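Local coordinates for protein ceramide very long chain fatty acid hydroxylase SCS7 (Saccharomyces cerevisiae, PDB 4ZR1) that hydroxylates the very long chain fatty acids of ceramides at C-2, using oxygen and electrons from cytochrome b5 at a probable two-metal centre, at residues A[230-233]-A[234-238]; A[247-250]-A[251-255]. One frame throughout, in Å; residues are numbered along the deposited sequence.

Interaction 1. Residues A[230-233]-A[234-238]. With ZN (zinc ion), chain C; BOG (octyl beta-D-glucopyranoside), chain G; BOG (octyl beta-D-glucopyranoside), chain H.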
ATOM      1  N   GLU A 230      -6.278   5.193   6.425  1.00 70.55           N
ATOM      2  CA  GLU A 230      -6.390   5.138   7.877  1.00 65.25           C
ATOM      3  C   GLU A 230      -6.648   3.709   8.313  1.00 68.23           C
ATOM      4  O   GLU A 230      -5.970   3.191   9.193  1.00 72.20           O
ATOM      5  CB  GLU A 230      -7.496   6.054   8.375  1.00 58.82           C
ATOM      6  CG  GLU A 230      -7.202   7.514   8.109  1.00 72.69           C
ATOM      7  CD  GLU A 230      -5.854   7.940   8.660  1.00 71.87           C
ATOM      8  OE1 GLU A 230      -5.708   8.040   9.890  1.00 74.55           O
ATOM      9  OE2 GLU A 230      -4.930   8.155   7.863  1.00 79.09           O
ATOM     10  N   CYS A 231      -7.621   3.066   7.676  1.00 64.31           N
ATOM     11  CA  CYS A 231      -7.850   1.656   7.922  1.00 67.88           C
ATOM     12  C   CYS A 231      -6.540   0.890   7.730  1.00 79.33           C
ATOM     13  O   CYS A 231      -6.081   0.186   8.637  1.00 76.79           O
ATOM     14  CB  CYS A 231      -8.935   1.101   7.003  1.00 60.43           C
ATOM     15  SG  CYS A 231      -9.335  -0.636   7.331  1.00 74.87           S
ATOM     16  N   HIS A 232      -5.934   1.060   6.555  1.00 79.78           N
ATOM     17  CA  HIS A 232      -4.681   0.388   6.223  1.00 72.01           C
ATOM     18  C   HIS A 232      -3.634   0.562   7.312  1.00 66.30           C
ATOM     19  O   HIS A 232      -3.012  -0.407   7.735  1.00 70.19           O
ATOM     20  CB  HIS A 232      -4.129   0.904   4.904  1.00 76.86           C
ATOM     21  CG  HIS A 232      -2.925   0.161   4.437  1.00 66.79           C
ATOM     22  ND1 HIS A 232      -2.063   0.657   3.489  1.00 78.79           N
ATOM     23  CD2 HIS A 232      -2.443  -1.054   4.792  1.00 73.83           C
ATOM     24  CE1 HIS A 232      -1.093  -0.218   3.280  1.00 78.80           C
ATOM     25  NE2 HIS A 232      -1.298  -1.262   4.061  1.00 72.16           N
ATOM     26  N   PHE A 233      -3.457   1.794   7.778  1.00 62.92           N
ATOM     27  CA  PHE A 233      -2.541   2.061   8.876  1.00 60.51           C
ATOM     28  C   PHE A 233      -2.854   1.221  10.114  1.00 66.52           C
ATOM     29  O   PHE A 233      -1.977   0.536  10.648  1.00 76.73           O
ATOM     30  CB  PHE A 233      -2.550   3.544   9.259  1.00 58.45           C
ATOM     31  CG  PHE A 233      -1.471   3.910  10.237  1.00 69.26           C
ATOM     32  CD1 PHE A 233      -0.181   4.198   9.792  1.00 63.20           C
ATOM     33  CD2 PHE A 233      -1.724   3.929  11.605  1.00 76.65           C
ATOM     34  CE1 PHE A 233       0.825   4.520  10.692  1.00 60.34           C
ATOM     35  CE2 PHE A 233      -0.713   4.256  12.521  1.00 73.95           C
ATOM     36  CZ  PHE A 233       0.556   4.547  12.064  1.00 67.08           C
ATOM     37  N   PHE A 234      -4.100   1.257  10.569  1.00 67.42           N
ATOM     38  CA  PHE A 234      -4.403   0.707  11.882  1.00 74.12           C
ATOM     39  C   PHE A 234      -4.516  -0.808  11.832  1.00 76.69           C
ATOM     40  O   PHE A 234      -4.470  -1.478  12.863  1.00 83.42           O
ATOM     41  CB  PHE A 234      -5.662   1.367  12.458  1.00 77.74           C
ATOM     42  CG  PHE A 234      -5.444   2.811  12.837  1.00 85.20           C
ATOM     43  CD1 PHE A 234      -4.535   3.146  13.836  1.00 93.66           C
ATOM     44  CD2 PHE A 234      -6.113   3.829  12.181  1.00 81.27           C
ATOM     45  CE1 PHE A 234      -4.305   4.470  14.177  1.00 90.12           C
ATOM     46  CE2 PHE A 234      -5.890   5.157  12.517  1.00 81.91           C
ATOM     47  CZ  PHE A 234      -4.987   5.477  13.515  1.00 88.74           C
ATOM     48  N   LEU A 235      -4.601  -1.348  10.625  1.00 74.06           N
ATOM     49  CA  LEU A 235      -4.473  -2.784  10.442  1.00 70.19           C
ATOM     50  C   LEU A 235      -3.072  -3.272  10.830  1.00 74.79           C
ATOM     51  O   LEU A 235      -2.918  -4.374  11.349  1.00 80.39           O
ATOM     52  CB  LEU A 235      -4.774  -3.168   8.997  1.00 67.13           C
ATOM     53  CG  LEU A 235      -6.222  -3.103   8.526  1.00 69.14           C
ATOM     54  CD1 LEU A 235      -6.303  -3.734   7.145  1.00 68.87           C
ATOM     55  CD2 LEU A 235      -7.145  -3.819   9.505  1.00 66.43           C
ATOM     56  N   HIS A 236      -2.053  -2.456  10.575  1.00 72.18           N
ATOM     57  CA  HIS A 236      -0.675  -2.826  10.905  1.00 69.51           C
ATOM     58  C   HIS A 236      -0.290  -2.456  12.333  1.00 75.85           C
ATOM     59  O   HIS A 236       0.377  -3.227  13.027  1.00 76.90           O
ATOM     60  CB  HIS A 236       0.317  -2.153   9.947  1.00 65.86           C
ATOM     61  CG  HIS A 236       0.362  -2.775   8.591  1.00 62.82           C
ATOM     62  ND1 HIS A 236       1.098  -3.905   8.319  1.00 70.90           N
ATOM     63  CD2 HIS A 236      -0.240  -2.423   7.430  1.00 63.66           C
ATOM     64  CE1 HIS A 236       0.942  -4.229   7.048  1.00 70.79           C
ATOM     65  NE2 HIS A 236       0.139  -3.346   6.485  1.00 61.52           N
ATOM     66  N   HIS A 237      -0.705  -1.269  12.761  1.00 75.41           N
ATOM     67  CA  HIS A 237      -0.171  -0.678  13.976  1.00 82.67           C
ATOM     68  C   HIS A 237      -1.168  -0.540  15.128  1.00 90.89           C
ATOM     69  O   HIS A 237      -1.126   0.434  15.882  1.00 88.71           O
ATOM     70  CB  HIS A 237       0.430   0.686  13.634  1.00 70.09           C
ATOM     71  CG  HIS A 237       1.637   0.599  12.755  1.00 71.05           C
ATOM     72  ND1 HIS A 237       1.646   1.038  11.450  1.00 77.39           N
ATOM     73  CD2 HIS A 237       2.871   0.090  12.990  1.00 83.99           C
ATOM     74  CE1 HIS A 237       2.840   0.825  10.923  1.00 91.75           C
ATOM     75  NE2 HIS A 237       3.601   0.250  11.839  1.00 91.78           N
ATOM     76  N   SER A 238      -2.043  -1.524  15.295  1.00 95.89           N
ATOM     77  CA  SER A 238      -3.081  -1.397  16.308  1.00 99.63           C
ATOM     78  C   SER A 238      -3.819  -2.687  16.640  1.00101.29           C
ATOM     79  O   SER A 238      -4.143  -3.473  15.750  1.00104.95           O
ATOM     80  CB  SER A 238      -4.104  -0.352  15.865  1.00 98.31           C
ATOM     81  OG  SER A 238      -5.250  -0.409  16.687  1.00100.78           O
TER
HETATM   82 ZN    ZN C 401      -0.193  -3.248   4.424  1.00 81.14          ZN
HETATM   83  C1  BOG G 405      -7.634   2.451  18.053  1.00148.48           C
HETATM   84  O1  BOG G 405      -7.626   2.482  16.646  1.00136.50           O
HETATM   85  C2  BOG G 405      -6.507   1.562  18.525  1.00154.34           C
HETATM   86  O2  BOG G 405      -6.745   0.255  18.065  1.00156.60           O
HETATM   87  C3  BOG G 405      -6.440   1.539  20.034  1.00158.43           C
HETATM   88  O3  BOG G 405      -5.250   0.896  20.431  1.00158.19           O
HETATM   89  C4  BOG G 405      -6.479   2.948  20.580  1.00160.25           C
HETATM   90  O4  BOG G 405      -6.672   2.897  21.974  1.00161.57           O
HETATM   91  C5  BOG G 405      -7.635   3.688  19.949  1.00156.81           C
HETATM   92  O5  BOG G 405      -7.438   3.750  18.557  1.00152.94           O
HETATM   93  C6  BOG G 405      -7.742   5.084  20.523  1.00155.46           C
HETATM   94  O6  BOG G 405      -6.459   5.566  20.858  1.00154.59           O
HETATM   95  C1' BOG G 405      -8.748   1.905  16.018  1.00125.23           C
HETATM   96  C2' BOG G 405      -8.921   2.548  14.659  1.00120.36           C
HETATM   97  C3' BOG G 405     -10.012   1.854  13.874  1.00116.95           C
HETATM   98  C4' BOG G 405     -10.638   2.835  12.905  1.00114.96           C
HETATM   99  C5' BOG G 405      -9.669   3.159  11.790  1.00109.10           C
HETATM  100  C6' BOG G 405     -10.395   3.041  10.466  1.00106.76           C
HETATM  101  C7' BOG G 405     -11.093   4.341  10.127  1.00 96.29           C
HETATM  102  C8' BOG G 405     -11.688   4.219   8.744  1.00 88.34           C
HETATM  103  C1  BOG H 406      -4.238   7.310  18.313  1.00133.43           C
HETATM  104  O1  BOG H 406      -5.644   7.230  18.346  1.00126.81           O
HETATM  105  C2  BOG H 406      -3.692   7.826  19.630  1.00141.45           C
HETATM  106  O2  BOG H 406      -4.232   9.098  19.911  1.00145.39           O
HETATM  107  C3  BOG H 406      -2.184   7.942  19.535  1.00143.81           C
HETATM  108  O3  BOG H 406      -1.640   8.222  20.804  1.00146.33           O
HETATM  109  C4  BOG H 406      -1.594   6.652  19.006  1.00140.47           C
HETATM  110  O4  BOG H 406      -0.223   6.851  18.735  1.00141.30           O
HETATM  111  C5  BOG H 406      -2.331   6.215  17.754  1.00129.98           C
HETATM  112  O5  BOG H 406      -3.697   6.041  18.045  1.00128.61           O
HETATM  113  C6  BOG H 406      -1.766   4.907  17.240  1.00120.07           C
HETATM  114  O6  BOG H 406      -0.865   5.159  16.188  1.00115.24           O
HETATM  115  C1' BOG H 406      -6.208   6.631  17.201  1.00113.82           C
HETATM  116  C2' BOG H 406      -7.195   7.572  16.541  1.00105.03           C
HETATM  117  C3' BOG H 406      -7.863   6.861  15.380  1.00 96.24           C
HETATM  118  C4' BOG H 406      -8.506   7.862  14.441  1.00 87.34           C
HETATM  119  C5' BOG H 406      -8.441   7.315  13.030  1.00 86.45           C
HETATM  120  C6' BOG H 406      -9.666   7.709  12.233  1.00 88.44           C
HETATM  121  C7' BOG H 406      -9.413   9.004  11.487  1.00 95.44           C
HETATM  122  C8' BOG H 406     -10.490   9.190  10.437  1.00 99.45           C
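His232 and His236, one helical turn apart, grip a single zinc ion in a local contact at the cytoplasmic end of transmembrane helix 211-236. The pair forms an HxxxH histidine box, one of the histidine motifs of this family. Zinc lies 2.3 Å from His232 NE2 and 2.1 Å from His236 NE2; His177, His251 and His255 complete the site. His232 has CG anti to the backbone N (chi1 -174°), whereas His236 swings CG beside its own N (chi1 -75°), and these different first torsions bring both NE2 atoms to the metal. The other side of the helix is aromatic: the edge of Phe233 meets the face of Phe234 in a T-shaped pair, planes 85° apart. Two octyl glucoside molecules also pack on Phe234, with C5' of the chain H detergent 3.4 Å from Phe234 CE2. Replacing Phe234 by alanine is likely to leave the edge of Phe233 without its aromatic partner and to open a gap beside the detergent chains. Phe233 O accepts from both His236 N and His237 N. Over one face of the Phe233 ring rests the His237 side chain, its ND1 3.7 Å from Phe233 CE1.

Interaction 2. Residues A[247-250]-A[251-255]. With ZN (zinc ion), chain C; ZN (zinc ion), chain D.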
ATOM      1  N   LEU A 247     -10.278  -8.667   9.798  1.00 83.78           N
ATOM      2  CA  LEU A 247      -9.837  -7.967   8.603  1.00 77.52           C
ATOM      3  C   LEU A 247      -8.322  -7.750   8.726  1.00 87.04           C
ATOM      4  O   LEU A 247      -7.582  -7.778   7.738  1.00 86.82           O
ATOM      5  CB  LEU A 247     -10.584  -6.643   8.447  1.00 73.99           C
ATOM      6  CG  LEU A 247     -10.316  -5.793   7.201  1.00 74.42           C
ATOM      7  CD1 LEU A 247     -10.803  -6.479   5.930  1.00 69.74           C
ATOM      8  CD2 LEU A 247     -10.970  -4.434   7.359  1.00 75.09           C
ATOM      9  N   LYS A 248      -7.873  -7.563   9.964  1.00 82.28           N
ATOM     10  CA  LYS A 248      -6.457  -7.449  10.267  1.00 78.13           C
ATOM     11  C   LYS A 248      -5.705  -8.722   9.910  1.00 82.43           C
ATOM     12  O   LYS A 248      -4.616  -8.669   9.342  1.00 87.46           O
ATOM     13  CB  LYS A 248      -6.246  -7.119  11.750  1.00 72.09           C
ATOM     14  CG  LYS A 248      -4.783  -7.040  12.128  1.00 69.57           C
ATOM     15  CD  LYS A 248      -4.559  -6.480  13.523  1.00 75.69           C
ATOM     16  CE  LYS A 248      -3.065  -6.319  13.767  1.00 83.38           C
ATOM     17  NZ  LYS A 248      -2.763  -5.636  15.040  1.00 94.72           N
ATOM     18  N   LYS A 249      -6.280  -9.868  10.253  1.00 91.43           N
ATOM     19  CA  LYS A 249      -5.649 -11.138   9.934  1.00 89.02           C
ATOM     20  C   LYS A 249      -5.560 -11.296   8.423  1.00 87.48           C
ATOM     21  O   LYS A 249      -4.554 -11.767   7.895  1.00 86.76           O
ATOM     22  CB  LYS A 249      -6.411 -12.314  10.555  1.00 84.13           C
ATOM     23  CG  LYS A 249      -6.031 -13.667   9.944  1.00 93.02           C
ATOM     24  CD  LYS A 249      -6.557 -14.857  10.740  1.00 98.24           C
ATOM     25  CE  LYS A 249      -6.683 -16.097   9.860  1.00106.88           C
ATOM     26  NZ  LYS A 249      -7.318 -15.778   8.547  1.00115.87           N
ATOM     27  N   TYR A 250      -6.612 -10.872   7.738  1.00 85.63           N
ATOM     28  CA  TYR A 250      -6.712 -11.016   6.290  1.00 85.96           C
ATOM     29  C   TYR A 250      -5.648 -10.204   5.564  1.00 89.18           C
ATOM     30  O   TYR A 250      -4.944 -10.708   4.686  1.00 90.85           O
ATOM     31  CB  TYR A 250      -8.104 -10.589   5.826  1.00 79.04           C
ATOM     32  CG  TYR A 250      -8.361 -10.807   4.359  1.00 70.55           C
ATOM     33  CD1 TYR A 250      -8.736 -12.053   3.881  1.00 65.57           C
ATOM     34  CD2 TYR A 250      -8.248  -9.760   3.453  1.00 72.97           C
ATOM     35  CE1 TYR A 250      -8.991 -12.255   2.542  1.00 75.24           C
ATOM     36  CE2 TYR A 250      -8.493  -9.951   2.107  1.00 74.98           C
ATOM     37  CZ  TYR A 250      -8.862 -11.202   1.654  1.00 78.91           C
ATOM     38  OH  TYR A 250      -9.109 -11.394   0.312  1.00 78.39           O
ATOM     39  N   HIS A 251      -5.526  -8.940   5.936  1.00 88.04           N
ATOM     40  CA  HIS A 251      -4.572  -8.075   5.269  1.00 78.06           C
ATOM     41  C   HIS A 251      -3.130  -8.459   5.597  1.00 86.16           C
ATOM     42  O   HIS A 251      -2.256  -8.434   4.729  1.00 89.38           O
ATOM     43  CB  HIS A 251      -4.807  -6.619   5.641  1.00 67.32           C
ATOM     44  CG  HIS A 251      -3.777  -5.700   5.073  1.00 70.15           C
ATOM     45  ND1 HIS A 251      -3.654  -5.473   3.721  1.00 66.83           N
ATOM     46  CD2 HIS A 251      -2.785  -4.998   5.665  1.00 72.27           C
ATOM     47  CE1 HIS A 251      -2.646  -4.650   3.506  1.00 72.30           C
ATOM     48  NE2 HIS A 251      -2.104  -4.345   4.668  1.00 81.00           N
ATOM     49  N   LEU A 252      -2.883  -8.802   6.854  1.00 83.45           N
ATOM     50  CA  LEU A 252      -1.554  -9.210   7.278  1.00 75.69           C
ATOM     51  C   LEU A 252      -1.101 -10.465   6.543  1.00 86.23           C
ATOM     52  O   LEU A 252       0.095 -10.658   6.316  1.00 89.32           O
ATOM     53  CB  LEU A 252      -1.526  -9.437   8.788  1.00 76.90           C
ATOM     54  CG  LEU A 252      -0.873  -8.342   9.636  1.00 73.69           C
ATOM     55  CD1 LEU A 252      -1.214  -6.962   9.143  1.00 68.89           C
ATOM     56  CD2 LEU A 252      -1.301  -8.484  11.075  1.00 67.14           C
ATOM     57  N   GLU A 253      -2.047 -11.320   6.162  1.00 87.43           N
ATOM     58  CA  GLU A 253      -1.685 -12.511   5.401  1.00 90.88           C
ATOM     59  C   GLU A 253      -1.298 -12.135   3.974  1.00 91.80           C
ATOM     60  O   GLU A 253      -0.539 -12.850   3.319  1.00 92.47           O
ATOM     61  CB  GLU A 253      -2.820 -13.533   5.395  1.00 89.75           C
ATOM     62  CG  GLU A 253      -2.968 -14.292   6.694  1.00 96.91           C
ATOM     63  CD  GLU A 253      -4.038 -15.356   6.616  1.00110.04           C
ATOM     64  OE1 GLU A 253      -4.602 -15.562   5.516  1.00108.83           O
ATOM     65  OE2 GLU A 253      -4.316 -15.984   7.659  1.00120.25           O
ATOM     66  N   HIS A 254      -1.818 -11.011   3.495  1.00 83.25           N
ATOM     67  CA  HIS A 254      -1.400 -10.494   2.200  1.00 73.29           C
ATOM     68  C   HIS A 254       0.088 -10.134   2.243  1.00 80.68           C
ATOM     69  O   HIS A 254       0.800 -10.206   1.244  1.00 75.06           O
ATOM     70  CB  HIS A 254      -2.231  -9.273   1.810  1.00 67.78           C
ATOM     71  CG  HIS A 254      -1.651  -8.496   0.674  1.00 75.92           C
ATOM     72  ND1 HIS A 254      -1.884  -8.821  -0.646  1.00 83.01           N
ATOM     73  CD2 HIS A 254      -0.828  -7.422   0.660  1.00 79.98           C
ATOM     74  CE1 HIS A 254      -1.234  -7.974  -1.424  1.00 86.55           C
ATOM     75  NE2 HIS A 254      -0.586  -7.115  -0.656  1.00 85.89           N
ATOM     76  N   HIS A 255       0.540  -9.747   3.425  1.00 85.52           N
ATOM     77  CA  HIS A 255       1.926  -9.395   3.660  1.00 68.14           C
ATOM     78  C   HIS A 255       2.803 -10.623   3.943  1.00 77.47           C
ATOM     79  O   HIS A 255       3.830 -10.821   3.302  1.00 79.15           O
ATOM     80  CB  HIS A 255       2.013  -8.409   4.829  1.00 67.01           C
ATOM     81  CG  HIS A 255       1.671  -6.999   4.458  1.00 72.48           C
ATOM     82  ND1 HIS A 255       2.528  -6.187   3.751  1.00 74.60           N
ATOM     83  CD2 HIS A 255       0.564  -6.257   4.700  1.00 77.98           C
ATOM     84  CE1 HIS A 255       1.964  -5.007   3.565  1.00 69.47           C
ATOM     85  NE2 HIS A 255       0.772  -5.023   4.132  1.00 69.91           N
TER
HETATM   86 ZN    ZN C 401      -0.193  -3.248   4.424  1.00 81.14          ZN
HETATM   87 ZN    ZN D 402       0.232  -5.280  -1.423  1.00 84.51          ZN
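Lys249 and Glu253, one turn apart on helix 242-256, form the charged part of this local contact. The salt bridge is weak as a hydrogen bond, with Lys249 NZ 3.1 Å from Glu253 OE2; the lysine chain bends at its last torsion (chi4 -45°), turning NZ back to the carboxylate. Backbone bonds carry the helix itself: His251 N to Leu247 O at 3.0 Å and Leu252 N to Lys248 O also at 3.0 Å, whereas Tyr250 O receives weak bonds from Glu253 N and His254 N. Apolar packing is modest. Lys248 runs extended alongside Leu252, its CE 3.9 Å from Leu252 CD2, while its NZ makes a probable hydrogen bond to Ser238 O; Tyr250 OH bonds to Asp271. Metal bonds engage the three histidines. His251 NE2 lies 2.2 Å from the zinc of chain C and His255 NE2 2.0 Å from the same ion, so the zinc bridges two histidines one helical turn apart. Between them in sequence, His254 reaches the second zinc, chain D, shared with His150, His155, His174 and His178, while its ND1 is hydrogen-bonded to Leu261. One helix thus supplies ligands to both ions, as expected of an HxxHH histidine box in the sterol desaturase family, at a probable catalytic dimetal centre.

Interactions 1 and 2 meet on the zinc ion of chain C, to which each contributes two histidines; their centres are 11 Å apart on consecutive helices, 211-236 and 242-256. At the metal, His236 NE2 lies 3.0 Å from His255 NE2 and 3.1 Å from His251 NE2, close because all bind the ion. Away from it the two segments are joined by Lys248, with 2.7 Å between its NZ and Ser238 O, and by Leu235 packing on His251. Residues 230-238 thus tie the membrane helix to one metal, whereas 251-255 connect that metal to the second zinc of the probable catalytic centre.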